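Local coordinates for putative membrane protein (Corynebacterium diphtheriae NCTC 13129, PDB 3C8I) that is of unknown function, a putative membrane protein of the DUF3239 family, represented here by the C-terminal part of the full-length protein, at residues Thr37-Thr51 against Lys127-Leu141. Residues are numbered along the deposited sequence; the frame is centred on the assembly and turned at random.
Sequences TNVDPTLPPRWALAT and KLDQVRETKFDLLEL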
# COMPACT_ATOMS: atom_id res chain seq x y z
N THR B 37 -17.66 11.98 0.45
CA THR B 37 -17.27 11.04 1.52
C THR B 37 -18.42 10.24 2.14
O THR B 37 -18.18 9.36 2.99
CB THR B 37 -16.45 11.71 2.64
OG1 THR B 37 -17.26 12.61 3.38
CG2 THR B 37 -15.27 12.46 2.08
N ASN B 38 -19.66 10.51 1.74
CA ASN B 38 -20.79 9.69 2.22
C ASN B 38 -20.79 8.30 1.61
O ASN B 38 -20.69 8.15 0.40
CB ASN B 38 -22.16 10.34 1.89
CG ASN B 38 -22.45 11.55 2.73
OD1 ASN B 38 -21.94 11.68 3.85
ND2 ASN B 38 -23.30 12.46 2.21
N VAL B 39 -20.93 7.28 2.45
CA VAL B 39 -21.07 5.92 1.95
C VAL B 39 -22.39 5.77 1.17
O VAL B 39 -22.41 5.16 0.10
CB VAL B 39 -20.89 4.86 3.06
CG1 VAL B 39 -21.22 3.47 2.52
CG2 VAL B 39 -19.44 4.91 3.59
N ASP B 40 -23.46 6.42 1.65
CA ASP B 40 -24.74 6.48 0.92
C ASP B 40 -24.80 7.64 -0.07
O ASP B 40 -24.91 8.81 0.34
CB ASP B 40 -25.90 6.59 1.90
CG ASP B 40 -27.27 6.54 1.22
OD1 ASP B 40 -27.41 6.80 -0.00
OD2 ASP B 40 -28.24 6.27 1.94
N PRO B 41 -24.79 7.33 -1.37
CA PRO B 41 -24.68 8.36 -2.39
C PRO B 41 -25.99 9.12 -2.65
O PRO B 41 -25.98 10.11 -3.39
CB PRO B 41 -24.26 7.57 -3.64
CG PRO B 41 -24.95 6.27 -3.46
CD PRO B 41 -24.89 5.99 -1.99
N THR B 42 -27.10 8.66 -2.07
CA THR B 42 -28.38 9.32 -2.28
C THR B 42 -28.52 10.55 -1.39
O THR B 42 -29.32 11.43 -1.68
CB THR B 42 -29.56 8.33 -2.07
OG1 THR B 42 -29.60 7.91 -0.70
CG2 THR B 42 -29.40 7.10 -2.98
N LEU B 43 -27.73 10.62 -0.32
CA LEU B 43 -27.80 11.75 0.60
C LEU B 43 -27.19 12.99 -0.06
O LEU B 43 -26.41 12.85 -1.02
CB LEU B 43 -27.04 11.42 1.88
CG LEU B 43 -27.47 10.19 2.67
CD1 LEU B 43 -26.67 10.11 3.93
CD2 LEU B 43 -28.98 10.25 3.01
N PRO B 44 -27.48 14.19 0.48
CA PRO B 44 -26.73 15.35 0.02
C PRO B 44 -25.23 15.09 0.23
O PRO B 44 -24.85 14.60 1.30
CB PRO B 44 -27.19 16.48 0.94
CG PRO B 44 -28.54 16.04 1.44
CD PRO B 44 -28.44 14.55 1.55
N PRO B 45 -24.40 15.38 -0.79
CA PRO B 45 -23.01 14.97 -0.73
C PRO B 45 -22.19 15.73 0.30
O PRO B 45 -22.46 16.90 0.61
CB PRO B 45 -22.49 15.25 -2.15
CG PRO B 45 -23.43 16.25 -2.73
CD PRO B 45 -24.75 16.07 -2.05
N ARG B 46 -21.20 15.03 0.83
CA ARG B 46 -20.27 15.58 1.76
C ARG B 46 -18.94 15.72 1.03
O ARG B 46 -18.18 14.74 0.90
CB ARG B 46 -20.15 14.67 2.97
CG ARG B 46 -19.26 15.25 4.02
CD ARG B 46 -19.65 14.78 5.41
NE ARG B 46 -20.51 15.75 6.07
CZ ARG B 46 -20.11 16.93 6.53
NH1 ARG B 46 -18.84 17.33 6.39
NH2 ARG B 46 -21.00 17.73 7.11
N TRP B 47 -18.69 16.91 0.49
CA TRP B 47 -17.59 17.07 -0.45
C TRP B 47 -16.24 17.07 0.24
O TRP B 47 -16.09 17.59 1.34
CB TRP B 47 -17.74 18.35 -1.28
CG TRP B 47 -18.91 18.33 -2.22
CD1 TRP B 47 -19.97 19.18 -2.21
CD2 TRP B 47 -19.14 17.42 -3.31
NE1 TRP B 47 -20.85 18.86 -3.22
CE2 TRP B 47 -20.36 17.79 -3.91
CE3 TRP B 47 -18.44 16.34 -3.83
CZ2 TRP B 47 -20.89 17.10 -5.00
CZ3 TRP B 47 -18.97 15.66 -4.91
CH2 TRP B 47 -20.18 16.06 -5.49
N ALA B 48 -15.26 16.51 -0.45
CA ALA B 48 -13.88 16.50 0.01
C ALA B 48 -12.93 16.52 -1.20
O ALA B 48 -13.33 16.23 -2.34
CB ALA B 48 -13.61 15.28 0.90
N LEU B 49 -11.69 16.87 -0.92
CA LEU B 49 -10.61 16.87 -1.90
C LEU B 49 -9.70 15.69 -1.60
O LEU B 49 -9.29 15.50 -0.45
CB LEU B 49 -9.82 18.18 -1.80
CG LEU B 49 -10.68 19.44 -1.91
CD1 LEU B 49 -9.88 20.68 -1.51
CD2 LEU B 49 -11.30 19.56 -3.35
N ALA B 50 -9.40 14.91 -2.63
CA ALA B 50 -8.53 13.75 -2.48
C ALA B 50 -7.39 13.90 -3.47
O ALA B 50 -7.62 14.14 -4.64
CB ALA B 50 -9.32 12.42 -2.76
N THR B 51 -6.15 13.73 -3.03
CA THR B 51 -5.04 13.82 -3.94
C THR B 51 -4.33 12.49 -4.16
O THR B 51 -4.40 11.57 -3.34
CB THR B 51 -3.99 14.89 -3.49
OG1 THR B 51 -3.49 14.57 -2.20
CG2 THR B 51 -4.57 16.33 -3.56
N LYS B 127 -5.55 24.57 -2.47
CA LYS B 127 -5.51 23.91 -1.15
C LYS B 127 -4.67 22.64 -1.11
O LYS B 127 -4.68 21.93 -0.10
CB LYS B 127 -6.93 23.61 -0.63
CG LYS B 127 -7.80 24.84 -0.44
CD LYS B 127 -8.99 24.57 0.48
CE LYS B 127 -9.88 25.81 0.69
NZ LYS B 127 -9.18 27.16 0.59
N LEU B 128 -3.92 22.35 -2.18
CA LEU B 128 -3.06 21.15 -2.24
C LEU B 128 -2.26 20.88 -0.97
O LEU B 128 -2.17 19.76 -0.50
CB LEU B 128 -2.09 21.25 -3.45
CG LEU B 128 -1.06 20.13 -3.69
CD1 LEU B 128 -1.75 18.80 -3.94
CD2 LEU B 128 -0.12 20.49 -4.87
N ASP B 129 -1.64 21.91 -0.42
CA ASP B 129 -0.79 21.67 0.74
C ASP B 129 -1.62 21.37 1.98
O ASP B 129 -1.25 20.49 2.72
CB ASP B 129 0.20 22.82 0.93
CG ASP B 129 1.26 22.84 -0.17
OD1 ASP B 129 2.00 21.82 -0.29
OD2 ASP B 129 1.34 23.82 -0.94
N GLN B 130 -2.76 22.03 2.16
CA GLN B 130 -3.71 21.63 3.21
C GLN B 130 -4.11 20.15 3.07
O GLN B 130 -4.07 19.40 4.05
CB GLN B 130 -4.96 22.51 3.19
CG GLN B 130 -4.75 23.95 3.64
CD GLN B 130 -6.03 24.77 3.48
OE1 GLN B 130 -7.11 24.35 3.94
NE2 GLN B 130 -5.93 25.92 2.83
N VAL B 131 -4.47 19.73 1.85
CA VAL B 131 -4.87 18.31 1.63
C VAL B 131 -3.73 17.38 1.97
O VAL B 131 -3.93 16.36 2.65
CB VAL B 131 -5.32 18.00 0.18
CG1 VAL B 131 -5.75 16.52 0.09
CG2 VAL B 131 -6.44 18.91 -0.22
N ARG B 132 -2.53 17.71 1.51
CA ARG B 132 -1.39 16.85 1.81
C ARG B 132 -1.00 16.88 3.30
O ARG B 132 -0.24 16.02 3.72
CB ARG B 132 -0.19 17.18 0.91
CG ARG B 132 -0.46 16.85 -0.57
CD ARG B 132 0.82 16.79 -1.40
NE ARG B 132 1.46 18.09 -1.57
CZ ARG B 132 2.35 18.39 -2.51
NH1 ARG B 132 2.74 17.48 -3.40
NH2 ARG B 132 2.87 19.61 -2.57
N GLU B 133 -1.51 17.83 4.09
CA GLU B 133 -1.26 17.84 5.56
C GLU B 133 -2.18 16.87 6.32
O GLU B 133 -1.96 16.64 7.51
CB GLU B 133 -1.42 19.23 6.19
CG GLU B 133 -0.55 20.41 5.67
CD GLU B 133 0.97 20.17 5.69
OE1 GLU B 133 1.41 19.09 6.14
OE2 GLU B 133 1.72 21.09 5.26
N THR B 134 -3.21 16.34 5.66
CA THR B 134 -4.13 15.39 6.30
C THR B 134 -3.49 14.01 6.30
O THR B 134 -2.57 13.77 5.51
CB THR B 134 -5.48 15.35 5.55
OG1 THR B 134 -5.32 14.66 4.29
CG2 THR B 134 -6.01 16.76 5.32
N LYS B 135 -3.97 13.07 7.11
CA LYS B 135 -3.30 11.76 7.17
C LYS B 135 -3.54 10.81 6.00
O LYS B 135 -2.72 9.93 5.77
CB LYS B 135 -3.54 11.07 8.52
CG LYS B 135 -4.92 10.55 8.77
CD LYS B 135 -5.11 10.15 10.24
CE LYS B 135 -4.38 8.86 10.61
NZ LYS B 135 -5.22 8.07 11.55
N PHE B 136 -4.65 10.95 5.27
CA PHE B 136 -4.94 10.06 4.14
C PHE B 136 -5.13 10.82 2.80
O PHE B 136 -5.75 10.30 1.87
CB PHE B 136 -6.18 9.21 4.42
CG PHE B 136 -6.07 8.34 5.64
CD1 PHE B 136 -4.90 7.61 5.89
CD2 PHE B 136 -7.11 8.28 6.56
CE1 PHE B 136 -4.79 6.81 7.03
CE2 PHE B 136 -7.02 7.47 7.69
CZ PHE B 136 -5.86 6.74 7.93
N ASP B 137 -4.60 12.03 2.72
CA ASP B 137 -4.71 12.87 1.52
C ASP B 137 -6.18 13.10 1.13
O ASP B 137 -6.57 13.03 -0.05
CB ASP B 137 -3.86 12.26 0.39
CG ASP B 137 -2.36 12.35 0.68
OD1 ASP B 137 -1.96 13.20 1.52
OD2 ASP B 137 -1.58 11.58 0.06
N LEU B 138 -7.00 13.38 2.14
CA LEU B 138 -8.41 13.64 1.98
C LEU B 138 -8.78 14.76 2.95
O LEU B 138 -8.55 14.65 4.15
CB LEU B 138 -9.23 12.37 2.27
CG LEU B 138 -10.75 12.40 2.03
CD1 LEU B 138 -11.07 12.45 0.57
CD2 LEU B 138 -11.42 11.13 2.65
N LEU B 139 -9.30 15.85 2.41
CA LEU B 139 -9.67 17.03 3.20
C LEU B 139 -11.13 17.36 2.92
O LEU B 139 -11.49 17.66 1.79
CB LEU B 139 -8.79 18.24 2.81
CG LEU B 139 -8.94 19.56 3.59
CD1 LEU B 139 -8.31 19.43 4.97
CD2 LEU B 139 -8.34 20.76 2.82
N GLU B 140 -11.96 17.32 3.95
CA GLU B 140 -13.35 17.69 3.77
C GLU B 140 -13.46 19.20 3.55
O GLU B 140 -12.70 19.97 4.14
CB GLU B 140 -14.24 17.18 4.93
CG GLU B 140 -14.55 15.68 4.75
CD GLU B 140 -15.56 15.11 5.75
OE1 GLU B 140 -15.94 15.82 6.71
OE2 GLU B 140 -15.97 13.92 5.56
N LEU B 141 -14.31 19.59 2.61
CA LEU B 141 -14.71 20.98 2.46
C LEU B 141 -15.82 21.26 3.46
O LEU B 141 -16.22 22.41 3.64
CB LEU B 141 -15.19 21.29 1.04
CG LEU B 141 -14.24 21.05 -0.14
CD1 LEU B 141 -14.92 21.46 -1.44
CD2 LEU B 141 -12.94 21.81 0.03
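L49 and L139 form the hydrogen-bonded pair between the antiparallel strands 47-54 and 138-140. L49 N donates to L139 O at 2.8 Å, nearly straight at 167°. L139 N returns a bond to L49 O at 2.9 Å. L141 N gives its hydrogen to W47 O (3.0 Å), and T51 N to D137 O (3.1 Å). These four bonds add the short strand 138-140 to the outer side of strand 47-54. A48 and A50 turn their own backbone bonds the other way, to V35 and A33 of strand 29-36.

On the A48 side of the sheet, the E140 carboxylate takes two donors. T37 OG1 donates to E140 OE2 at 2.9 Å, from above the carboxylate plane. E140 OE1 takes a weak, bent bond from R46 NH1 at 3.3 Å, part of a salt bridge. The R46 chain folds at chi3 (-96°), which turns its guanidinium toward OE1. The two side chains cross at about a right angle, with the guanidinium and carboxylate planes 37° apart.

On the A48 and A50 face, L138 CD1 lies against both alanine CB atoms. On the L49 face, L49 CD1 meets L141 CD2 at 3.6 Å, and L49 CB rests on V131 CG2. T51 CG2 and V131 CG1 meet tip to tip at 3.8 Å, tying helix 128-132 to the sheet.

The chemistry implies an edge strand held mainly by backbone bonds, with apolar contacts on both faces of the pair and a modest polar tie near the C-terminus.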